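Local coordinates for calcium binding protein (Fasciola hepatica, PDB 5FX0), which probably binds calcium through EF-hands that lie outside this chain, which holds its dynein light chain-like domain, at residues 24-29 against 61-66; 32-37 against 88-93. All coordinates share one frame; numbering follows the deposited sequence.

Contact 1 of 2, residues 24-29 against 61-66; sequences VPRQVE and EKYGRV
Y63, the last residue of helix 48-63, reaches across to the first turns of helix 24-40 and meets R26 and E29. The shorter polar link is the hydrogen bond from Y63 OH to E29 OE1, 2.5 Å long. The acceptor oxygen lies near the plane of the phenol ring, at its edge. On the glutamate side the hydroxyl comes from the anti side of the carboxylate, 31° out of its plane. CB of E29 is also close, 3.4 Å from Y63 OH.

The second polar link is looser. K62 lies across E29 at about a right angle and brings its CE to 3.0 Å from E29 OE2, a tight and doubtful approach for carbon and oxygen. The K62 chain is bent at its last torsion (chi4 67°), and K62 NZ makes only a long salt bridge of 3.7 Å to E29 OE2.

R26 packs alongside the ring. Its side chain runs past Y63 in the opposite direction, extended from CG to NE. R26 CD comes to 3.6 Å from Y63 CE1. The guanidinium and ring planes are only 16° apart, with Y63 CD1 over one guanidinium face, near its rim.

G64 follows with positive phi and ends the helix. The carbonyl O of Y63 accepts a hydrogen bond from R101, and the E29 side chain also touches Y58.

The contact lies at the surface and has no buried residue. E29 is shared between a phenol and an ammonium group. The nearby positive charge of K62 would probably favour the ionised form of E29.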
ATOM      1  N   VAL A  24     -19.354 -10.136   5.810  1.00 47.97           N
ATOM      2  CA  VAL A  24     -19.670 -10.709   4.511  1.00 51.05           C
ATOM      3  C   VAL A  24     -20.395  -9.745   3.565  1.00 51.49           C
ATOM      4  O   VAL A  24     -19.962  -9.594   2.430  1.00 54.98           O
ATOM      5  CB  VAL A  24     -20.474 -12.018   4.632  1.00 53.61           C
ATOM      6  CG1 VAL A  24     -21.115 -12.395   3.298  1.00 54.03           C
ATOM      7  CG2 VAL A  24     -19.567 -13.132   5.126  1.00 53.11           C
ATOM      8  N   PRO A  25     -21.492  -9.107   4.009  1.00 52.87           N
ATOM      9  CA  PRO A  25     -22.193  -8.209   3.061  1.00 52.24           C
ATOM     10  C   PRO A  25     -21.346  -7.036   2.558  1.00 49.99           C
ATOM     11  O   PRO A  25     -21.526  -6.609   1.424  1.00 52.62           O
ATOM     12  CB  PRO A  25     -23.404  -7.686   3.869  1.00 49.45           C
ATOM     13  CG  PRO A  25     -23.548  -8.624   5.005  1.00 52.01           C
ATOM     14  CD  PRO A  25     -22.171  -9.154   5.315  1.00 53.99           C
ATOM     15  N   ARG A  26     -20.440  -6.517   3.380  1.00 48.65           N
ATOM     16  CA  ARG A  26     -19.549  -5.457   2.924  1.00 49.59           C
ATOM     17  C   ARG A  26     -18.483  -5.954   1.966  1.00 46.23           C
ATOM     18  O   ARG A  26     -18.173  -5.267   1.001  1.00 49.68           O
ATOM     19  CB  ARG A  26     -18.900  -4.757   4.086  1.00 53.93           C
ATOM     20  CG  ARG A  26     -19.891  -3.956   4.886  1.00 63.00           C
ATOM     21  CD  ARG A  26     -19.150  -3.094   5.882  1.00 67.61           C
ATOM     22  NE  ARG A  26     -20.042  -2.549   6.880  1.00 69.63           N
ATOM     23  CZ  ARG A  26     -19.664  -1.731   7.851  1.00 76.28           C
ATOM     24  NH1 ARG A  26     -18.400  -1.329   7.954  1.00 78.55           N
ATOM     25  NH2 ARG A  26     -20.569  -1.296   8.718  1.00 88.24           N
ATOM     26  N   GLN A  27     -17.928  -7.131   2.233  1.00 40.89           N
ATOM     27  CA  GLN A  27     -16.990  -7.761   1.302  1.00 42.25           C
ATOM     28  C   GLN A  27     -17.597  -7.837  -0.082  1.00 41.67           C
ATOM     29  O   GLN A  27     -16.931  -7.520  -1.045  1.00 44.36           O
ATOM     30  CB  GLN A  27     -16.594  -9.189   1.719  1.00 41.27           C
ATOM     31  CG  GLN A  27     -15.860  -9.324   3.047  1.00 43.20           C
ATOM     32  CD  GLN A  27     -15.762 -10.774   3.496  1.00 41.51           C
ATOM     33  OE1 GLN A  27     -15.404 -11.656   2.716  1.00 41.71           O
ATOM     34  NE2 GLN A  27     -16.046 -11.016   4.754  1.00 38.34           N
ATOM     35  N   VAL A  28     -18.853  -8.270  -0.176  1.00 44.96           N
ATOM     36  CA  VAL A  28     -19.536  -8.388  -1.463  1.00 48.51           C
ATOM     37  C   VAL A  28     -19.678  -7.004  -2.125  1.00 48.16           C
ATOM     38  O   VAL A  28     -19.332  -6.868  -3.274  1.00 47.88           O
ATOM     39  CB  VAL A  28     -20.914  -9.114  -1.339  1.00 52.50           C
ATOM     40  CG1 VAL A  28     -21.711  -9.060  -2.654  1.00 51.84           C
ATOM     41  CG2 VAL A  28     -20.718 -10.574  -0.928  1.00 53.10           C
ATOM     42  N   GLU A  29     -20.148  -5.991  -1.399  1.00 49.05           N
ATOM     43  CA  GLU A  29     -20.304  -4.632  -1.972  1.00 51.53           C
ATOM     44  C   GLU A  29     -18.993  -4.048  -2.477  1.00 51.56           C
ATOM     45  O   GLU A  29     -18.924  -3.522  -3.587  1.00 53.83           O
ATOM     46  CB  GLU A  29     -20.850  -3.649  -0.947  1.00 56.94           C
ATOM     47  CG  GLU A  29     -22.297  -3.855  -0.568  1.00 65.54           C
ATOM     48  CD  GLU A  29     -22.803  -2.792   0.396  1.00 74.22           C
ATOM     49  OE1 GLU A  29     -22.056  -2.405   1.335  1.00 76.53           O
ATOM     50  OE2 GLU A  29     -23.964  -2.353   0.217  1.00 81.90           O
ATOM     51  N   GLU A  61     -17.963   7.552   1.681  1.00 67.65           N
ATOM     52  CA  GLU A  61     -19.400   7.857   1.617  1.00 73.58           C
ATOM     53  C   GLU A  61     -20.301   6.766   2.209  1.00 78.69           C
ATOM     54  O   GLU A  61     -21.278   7.075   2.890  1.00 82.55           O
ATOM     55  CB  GLU A  61     -19.822   8.124   0.167  1.00 78.69           C
ATOM     56  CG  GLU A  61     -19.237   9.399  -0.435  1.00 82.61           C
ATOM     57  CD  GLU A  61     -19.197   9.374  -1.958  1.00 93.92           C
ATOM     58  OE1 GLU A  61     -20.004   8.644  -2.579  1.00101.10           O
ATOM     59  OE2 GLU A  61     -18.347  10.085  -2.542  1.00 98.83           O
ATOM     60  N   LYS A  62     -19.960   5.502   1.956  1.00 79.53           N
ATOM     61  CA  LYS A  62     -20.792   4.364   2.343  1.00 72.57           C
ATOM     62  C   LYS A  62     -20.486   3.762   3.724  1.00 67.92           C
ATOM     63  O   LYS A  62     -21.376   3.176   4.326  1.00 61.41           O
ATOM     64  CB  LYS A  62     -20.690   3.277   1.274  1.00 75.64           C
ATOM     65  CG  LYS A  62     -21.786   2.238   1.363  1.00 80.48           C
ATOM     66  CD  LYS A  62     -21.908   1.433   0.085  1.00 82.72           C
ATOM     67  CE  LYS A  62     -23.154   0.567   0.115  1.00 80.74           C
ATOM     68  NZ  LYS A  62     -24.416   1.357   0.098  1.00 79.79           N
ATOM     69  N   TYR A  63     -19.243   3.875   4.211  1.00 63.52           N
ATOM     70  CA  TYR A  63     -18.868   3.353   5.541  1.00 59.47           C
ATOM     71  C   TYR A  63     -18.216   4.389   6.454  1.00 59.99           C
ATOM     72  O   TYR A  63     -17.683   4.033   7.513  1.00 61.66           O
ATOM     73  CB  TYR A  63     -17.933   2.125   5.425  1.00 62.27           C
ATOM     74  CG  TYR A  63     -18.400   1.095   4.413  1.00 64.75           C
ATOM     75  CD1 TYR A  63     -19.624   0.440   4.561  1.00 62.31           C
ATOM     76  CD2 TYR A  63     -17.627   0.802   3.288  1.00 61.91           C
ATOM     77  CE1 TYR A  63     -20.066  -0.476   3.612  1.00 62.60           C
ATOM     78  CE2 TYR A  63     -18.054  -0.113   2.348  1.00 65.75           C
ATOM     79  CZ  TYR A  63     -19.271  -0.747   2.508  1.00 63.41           C
ATOM     80  OH  TYR A  63     -19.667  -1.635   1.543  1.00 64.09           O
ATOM     81  N   GLY A  64     -18.241   5.661   6.076  1.00 59.59           N
ATOM     82  CA  GLY A  64     -17.566   6.680   6.862  1.00 63.25           C
ATOM     83  C   GLY A  64     -16.068   6.713   6.659  1.00 62.66           C
ATOM     84  O   GLY A  64     -15.456   5.732   6.278  1.00 61.06           O
ATOM     85  N   ARG A  65     -15.483   7.857   6.974  1.00 63.76           N
ATOM     86  CA  ARG A  65     -14.091   8.163   6.645  1.00 64.81           C
ATOM     87  C   ARG A  65     -13.166   7.525   7.700  1.00 62.94           C
ATOM     88  O   ARG A  65     -13.678   6.914   8.628  1.00 62.07           O
ATOM     89  CB  ARG A  65     -13.935   9.698   6.541  1.00 66.83           C
ATOM     90  CG  ARG A  65     -14.906  10.331   5.525  1.00 69.85           C
ATOM     91  CD  ARG A  65     -14.674  11.813   5.239  1.00 73.66           C
ATOM     92  NE  ARG A  65     -13.349  12.052   4.659  1.00 78.90           N
ATOM     93  CZ  ARG A  65     -12.351  12.756   5.210  1.00 83.16           C
ATOM     94  NH1 ARG A  65     -12.477  13.376   6.384  1.00 89.41           N
ATOM     95  NH2 ARG A  65     -11.194  12.862   4.561  1.00 80.37           N
ATOM     96  N   VAL A  66     -11.831   7.546   7.556  1.00 64.35           N
ATOM     97  CA  VAL A  66     -11.090   7.847   6.324  1.00 59.39           C
ATOM     98  C   VAL A  66     -10.497   6.529   5.779  1.00 60.06           C
ATOM     99  O   VAL A  66      -9.749   5.832   6.487  1.00 53.35           O
ATOM    100  CB  VAL A  66      -9.917   8.815   6.588  1.00 59.70           C
ATOM    101  CG1 VAL A  66      -9.312   9.284   5.274  1.00 58.36           C
ATOM    102  CG2 VAL A  66     -10.358  10.025   7.400  1.00 64.19           C
TER

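Contact 2 of 2, residues 32-37 against 88-93; sequences EKFKSL and IQFRYG
This is a buried, apolar helix-on-sheet contact, in which F34 and K35 of helix 24-40 pack on F90 and Y92 of strand 87-92. The strand is an inner one of the antiparallel sheet, between strands 15-20 and 95-101. The short axes of 32-37 and 88-92 pass 10.1 Å apart and run at 37° to each other, broadly in the same direction.

F34 and F90 form a T-shaped pair. The edge of F90 points at the face of F34, with the planes at 90° and the centroids 5.2 Å apart. The leading edge of F90 is CE2 and CZ. F90 CE2 lies 3.6 Å from F34 CD2, and F90 CZ lies 3.6 Å from F34 CB. This CB sits in the plane of the F90 ring. CG of F90 lies between its backbone N and carbonyl carbon (chi1 63°), which sends the far edge of the ring up to the helix.

Y92 meets F34 from another side. Its CB is 3.9 Å from F34 CE2, at the edge of the F34 ring. The F34 ring is thus held by F90 at a face and by Y92 at its rim. V51 of helix 48-63 and C97 of strand 95-101 also touch F34.

K35 marks the border of the core. Its aliphatic chain crosses Y92 at about a right angle, and K35 CG lies 3.6 Å from Y92 OH. The Y92 ring also makes a cation-pi contact with K13, which comes from the expression tag.

F90 and Y92 both turn toward the helix, while R91 between them turns away and pairs with E16. Two helices packed on one face of an antiparallel sheet are the alpha+beta arrangement of the dynein light chain fold.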
ATOM      1  N   GLU A  32     -17.680  -6.120  -5.643  1.00 45.30           N
ATOM      2  CA  GLU A  32     -18.480  -5.835  -6.863  1.00 49.80           C
ATOM      3  C   GLU A  32     -18.203  -4.427  -7.414  1.00 48.50           C
ATOM      4  O   GLU A  32     -18.036  -4.245  -8.622  1.00 48.87           O
ATOM      5  CB  GLU A  32     -19.981  -5.996  -6.629  1.00 55.09           C
ATOM      6  CG  GLU A  32     -20.447  -7.365  -6.129  1.00 65.58           C
ATOM      7  CD  GLU A  32     -20.307  -8.513  -7.119  1.00 77.91           C
ATOM      8  OE1 GLU A  32     -19.870  -8.313  -8.280  1.00 83.57           O
ATOM      9  OE2 GLU A  32     -20.655  -9.648  -6.712  1.00 91.92           O
ATOM     10  N   LYS A  33     -18.112  -3.449  -6.515  1.00 48.07           N
ATOM     11  CA  LYS A  33     -17.675  -2.094  -6.871  1.00 51.70           C
ATOM     12  C   LYS A  33     -16.305  -2.072  -7.553  1.00 49.98           C
ATOM     13  O   LYS A  33     -16.139  -1.439  -8.605  1.00 48.30           O
ATOM     14  CB  LYS A  33     -17.664  -1.172  -5.639  1.00 53.75           C
ATOM     15  CG  LYS A  33     -17.363   0.287  -5.940  1.00 56.36           C
ATOM     16  CD  LYS A  33     -18.548   0.964  -6.598  1.00 65.29           C
ATOM     17  CE  LYS A  33     -18.210   2.338  -7.176  1.00 69.62           C
ATOM     18  NZ  LYS A  33     -19.040   2.603  -8.390  1.00 70.33           N
ATOM     19  N   PHE A  34     -15.325  -2.766  -6.982  1.00 48.26           N
ATOM     20  CA  PHE A  34     -14.016  -2.818  -7.626  1.00 47.65           C
ATOM     21  C   PHE A  34     -14.094  -3.410  -9.044  1.00 50.67           C
ATOM     22  O   PHE A  34     -13.446  -2.913  -9.964  1.00 47.50           O
ATOM     23  CB  PHE A  34     -13.031  -3.616  -6.803  1.00 43.67           C
ATOM     24  CG  PHE A  34     -11.618  -3.513  -7.288  1.00 40.23           C
ATOM     25  CD1 PHE A  34     -10.857  -2.413  -6.978  1.00 44.03           C
ATOM     26  CD2 PHE A  34     -11.061  -4.504  -8.062  1.00 43.99           C
ATOM     27  CE1 PHE A  34      -9.546  -2.303  -7.407  1.00 43.45           C
ATOM     28  CE2 PHE A  34      -9.740  -4.413  -8.485  1.00 44.15           C
ATOM     29  CZ  PHE A  34      -8.983  -3.311  -8.153  1.00 43.45           C
ATOM     30  N   LYS A  35     -14.858  -4.489  -9.176  1.00 52.08           N
ATOM     31  CA  LYS A  35     -15.111  -5.169 -10.455  1.00 55.86           C
ATOM     32  C   LYS A  35     -15.625  -4.171 -11.513  1.00 56.50           C
ATOM     33  O   LYS A  35     -15.114  -4.117 -12.623  1.00 50.36           O
ATOM     34  CB  LYS A  35     -16.141  -6.283 -10.240  1.00 59.25           C
ATOM     35  CG  LYS A  35     -16.021  -7.507 -11.119  1.00 71.35           C
ATOM     36  CD  LYS A  35     -16.989  -8.595 -10.638  1.00 79.62           C
ATOM     37  CE  LYS A  35     -16.916  -9.870 -11.469  1.00 82.84           C
ATOM     38  NZ  LYS A  35     -17.618  -9.736 -12.774  1.00 82.60           N
ATOM     39  N   SER A  36     -16.624  -3.375 -11.151  1.00 58.21           N
ATOM     40  CA  SER A  36     -17.262  -2.476 -12.121  1.00 61.51           C
ATOM     41  C   SER A  36     -16.359  -1.290 -12.430  1.00 61.42           C
ATOM     42  O   SER A  36     -16.328  -0.825 -13.571  1.00 67.04           O
ATOM     43  CB  SER A  36     -18.633  -1.987 -11.634  1.00 63.26           C
ATOM     44  OG  SER A  36     -18.520  -0.751 -10.955  1.00 67.49           O
ATOM     45  N   LEU A  37     -15.626  -0.809 -11.423  1.00 56.98           N
ATOM     46  CA  LEU A  37     -14.697   0.293 -11.633  1.00 53.35           C
ATOM     47  C   LEU A  37     -13.554  -0.079 -12.563  1.00 54.61           C
ATOM     48  O   LEU A  37     -13.183   0.724 -13.432  1.00 53.70           O
ATOM     49  CB  LEU A  37     -14.147   0.833 -10.320  1.00 52.21           C
ATOM     50  CG  LEU A  37     -15.111   1.586  -9.402  1.00 52.09           C
ATOM     51  CD1 LEU A  37     -14.366   1.972  -8.141  1.00 48.98           C
ATOM     52  CD2 LEU A  37     -15.674   2.827 -10.085  1.00 54.09           C
ATOM     53  N   ILE A  88      -9.691  -4.860   3.885  1.00 35.57           N
ATOM     54  CA  ILE A  88      -9.946  -5.879   2.892  1.00 35.93           C
ATOM     55  C   ILE A  88      -8.766  -5.883   1.922  1.00 39.33           C
ATOM     56  O   ILE A  88      -8.179  -4.825   1.610  1.00 40.08           O
ATOM     57  CB  ILE A  88     -11.308  -5.671   2.231  1.00 36.36           C
ATOM     58  CG1 ILE A  88     -11.720  -6.878   1.413  1.00 38.70           C
ATOM     59  CG2 ILE A  88     -11.367  -4.403   1.383  1.00 39.33           C
ATOM     60  CD1 ILE A  88     -13.187  -6.827   1.054  1.00 41.01           C
ATOM     61  N   GLN A  89      -8.383  -7.091   1.533  1.00 39.46           N
ATOM     62  CA  GLN A  89      -7.323  -7.349   0.577  1.00 39.23           C
ATOM     63  C   GLN A  89      -7.856  -8.419  -0.333  1.00 37.57           C
ATOM     64  O   GLN A  89      -8.294  -9.453   0.125  1.00 36.62           O
ATOM     65  CB  GLN A  89      -6.093  -7.854   1.267  1.00 38.89           C
ATOM     66  CG  GLN A  89      -5.596  -6.913   2.335  1.00 46.01           C
ATOM     67  CD  GLN A  89      -4.516  -7.555   3.144  1.00 51.67           C
ATOM     68  OE1 GLN A  89      -3.632  -8.220   2.611  1.00 53.38           O
ATOM     69  NE2 GLN A  89      -4.596  -7.394   4.443  1.00 59.81           N
ATOM     70  N   PHE A  90      -7.861  -8.152  -1.620  1.00 36.69           N
ATOM     71  CA  PHE A  90      -8.339  -9.125  -2.573  1.00 37.62           C
ATOM     72  C   PHE A  90      -7.667  -8.958  -3.917  1.00 36.21           C
ATOM     73  O   PHE A  90      -7.060  -7.939  -4.190  1.00 34.87           O
ATOM     74  CB  PHE A  90      -9.865  -9.065  -2.680  1.00 37.13           C
ATOM     75  CG  PHE A  90     -10.392  -7.768  -3.180  1.00 36.24           C
ATOM     76  CD1 PHE A  90     -10.578  -6.723  -2.324  1.00 39.11           C
ATOM     77  CD2 PHE A  90     -10.720  -7.602  -4.517  1.00 41.82           C
ATOM     78  CE1 PHE A  90     -11.067  -5.505  -2.777  1.00 42.59           C
ATOM     79  CE2 PHE A  90     -11.205  -6.387  -4.990  1.00 40.34           C
ATOM     80  CZ  PHE A  90     -11.393  -5.343  -4.111  1.00 40.90           C
ATOM     81  N   ARG A  91      -7.762  -9.992  -4.722  1.00 37.50           N
ATOM     82  CA  ARG A  91      -7.175 -10.019  -6.046  1.00 42.11           C
ATOM     83  C   ARG A  91      -8.318 -10.047  -7.064  1.00 40.83           C
ATOM     84  O   ARG A  91      -9.312 -10.762  -6.901  1.00 40.55           O
ATOM     85  CB  ARG A  91      -6.272 -11.240  -6.175  1.00 44.53           C
ATOM     86  CG  ARG A  91      -5.730 -11.525  -7.577  1.00 53.51           C
ATOM     87  CD  ARG A  91      -4.690 -12.646  -7.601  1.00 52.52           C
ATOM     88  NE  ARG A  91      -3.443 -12.202  -6.962  1.00 63.28           N
ATOM     89  CZ  ARG A  91      -3.069 -12.433  -5.693  1.00 64.39           C
ATOM     90  NH1 ARG A  91      -3.810 -13.153  -4.855  1.00 63.15           N
ATOM     91  NH2 ARG A  91      -1.919 -11.929  -5.250  1.00 65.91           N
ATOM     92  N   TYR A  92      -8.184  -9.238  -8.097  1.00 39.13           N
ATOM     93  CA  TYR A  92      -9.036  -9.335  -9.269  1.00 40.94           C
ATOM     94  C   TYR A  92      -8.132  -9.355 -10.491  1.00 41.16           C
ATOM     95  O   TYR A  92      -7.559  -8.347 -10.865  1.00 42.30           O
ATOM     96  CB  TYR A  92      -9.997  -8.182  -9.329  1.00 41.55           C
ATOM     97  CG  TYR A  92     -10.977  -8.302 -10.474  1.00 49.88           C
ATOM     98  CD1 TYR A  92     -11.786  -9.437 -10.617  1.00 51.37           C
ATOM     99  CD2 TYR A  92     -11.101  -7.289 -11.415  1.00 51.39           C
ATOM    100  CE1 TYR A  92     -12.677  -9.548 -11.664  1.00 53.40           C
ATOM    101  CE2 TYR A  92     -11.995  -7.395 -12.458  1.00 54.22           C
ATOM    102  CZ  TYR A  92     -12.772  -8.520 -12.581  1.00 52.25           C
ATOM    103  OH  TYR A  92     -13.648  -8.606 -13.615  1.00 55.29           O
ATOM    104  N   GLY A  93      -7.952 -10.537 -11.059  1.00 45.04           N
ATOM    105  CA  GLY A  93      -6.970 -10.758 -12.110  1.00 46.73           C
ATOM    106  C   GLY A  93      -5.556 -10.452 -11.673  1.00 47.37           C
ATOM    107  O   GLY A  93      -5.042 -11.034 -10.714  1.00 52.36           O
TER

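Both contacts use helix 24-40, at successive points along it. Contact 1 joins its start to the end of helix 48-63, at the surface. Contact 2 joins a later turn to strand 87-92, in the core. Their centres are 13 Å apart, and they touch where Q27 CA packs 3.9 Å from I88 CD1. The chemistry follows the place. Contact 1 is polar and charged, with one aromatic ring lying along an arginine. Contact 2 is held by aromatic packing, and K35, the one charged residue that touches across it, lends only its aliphatic part. Together they tie one helix to its partner helix and to the sheet.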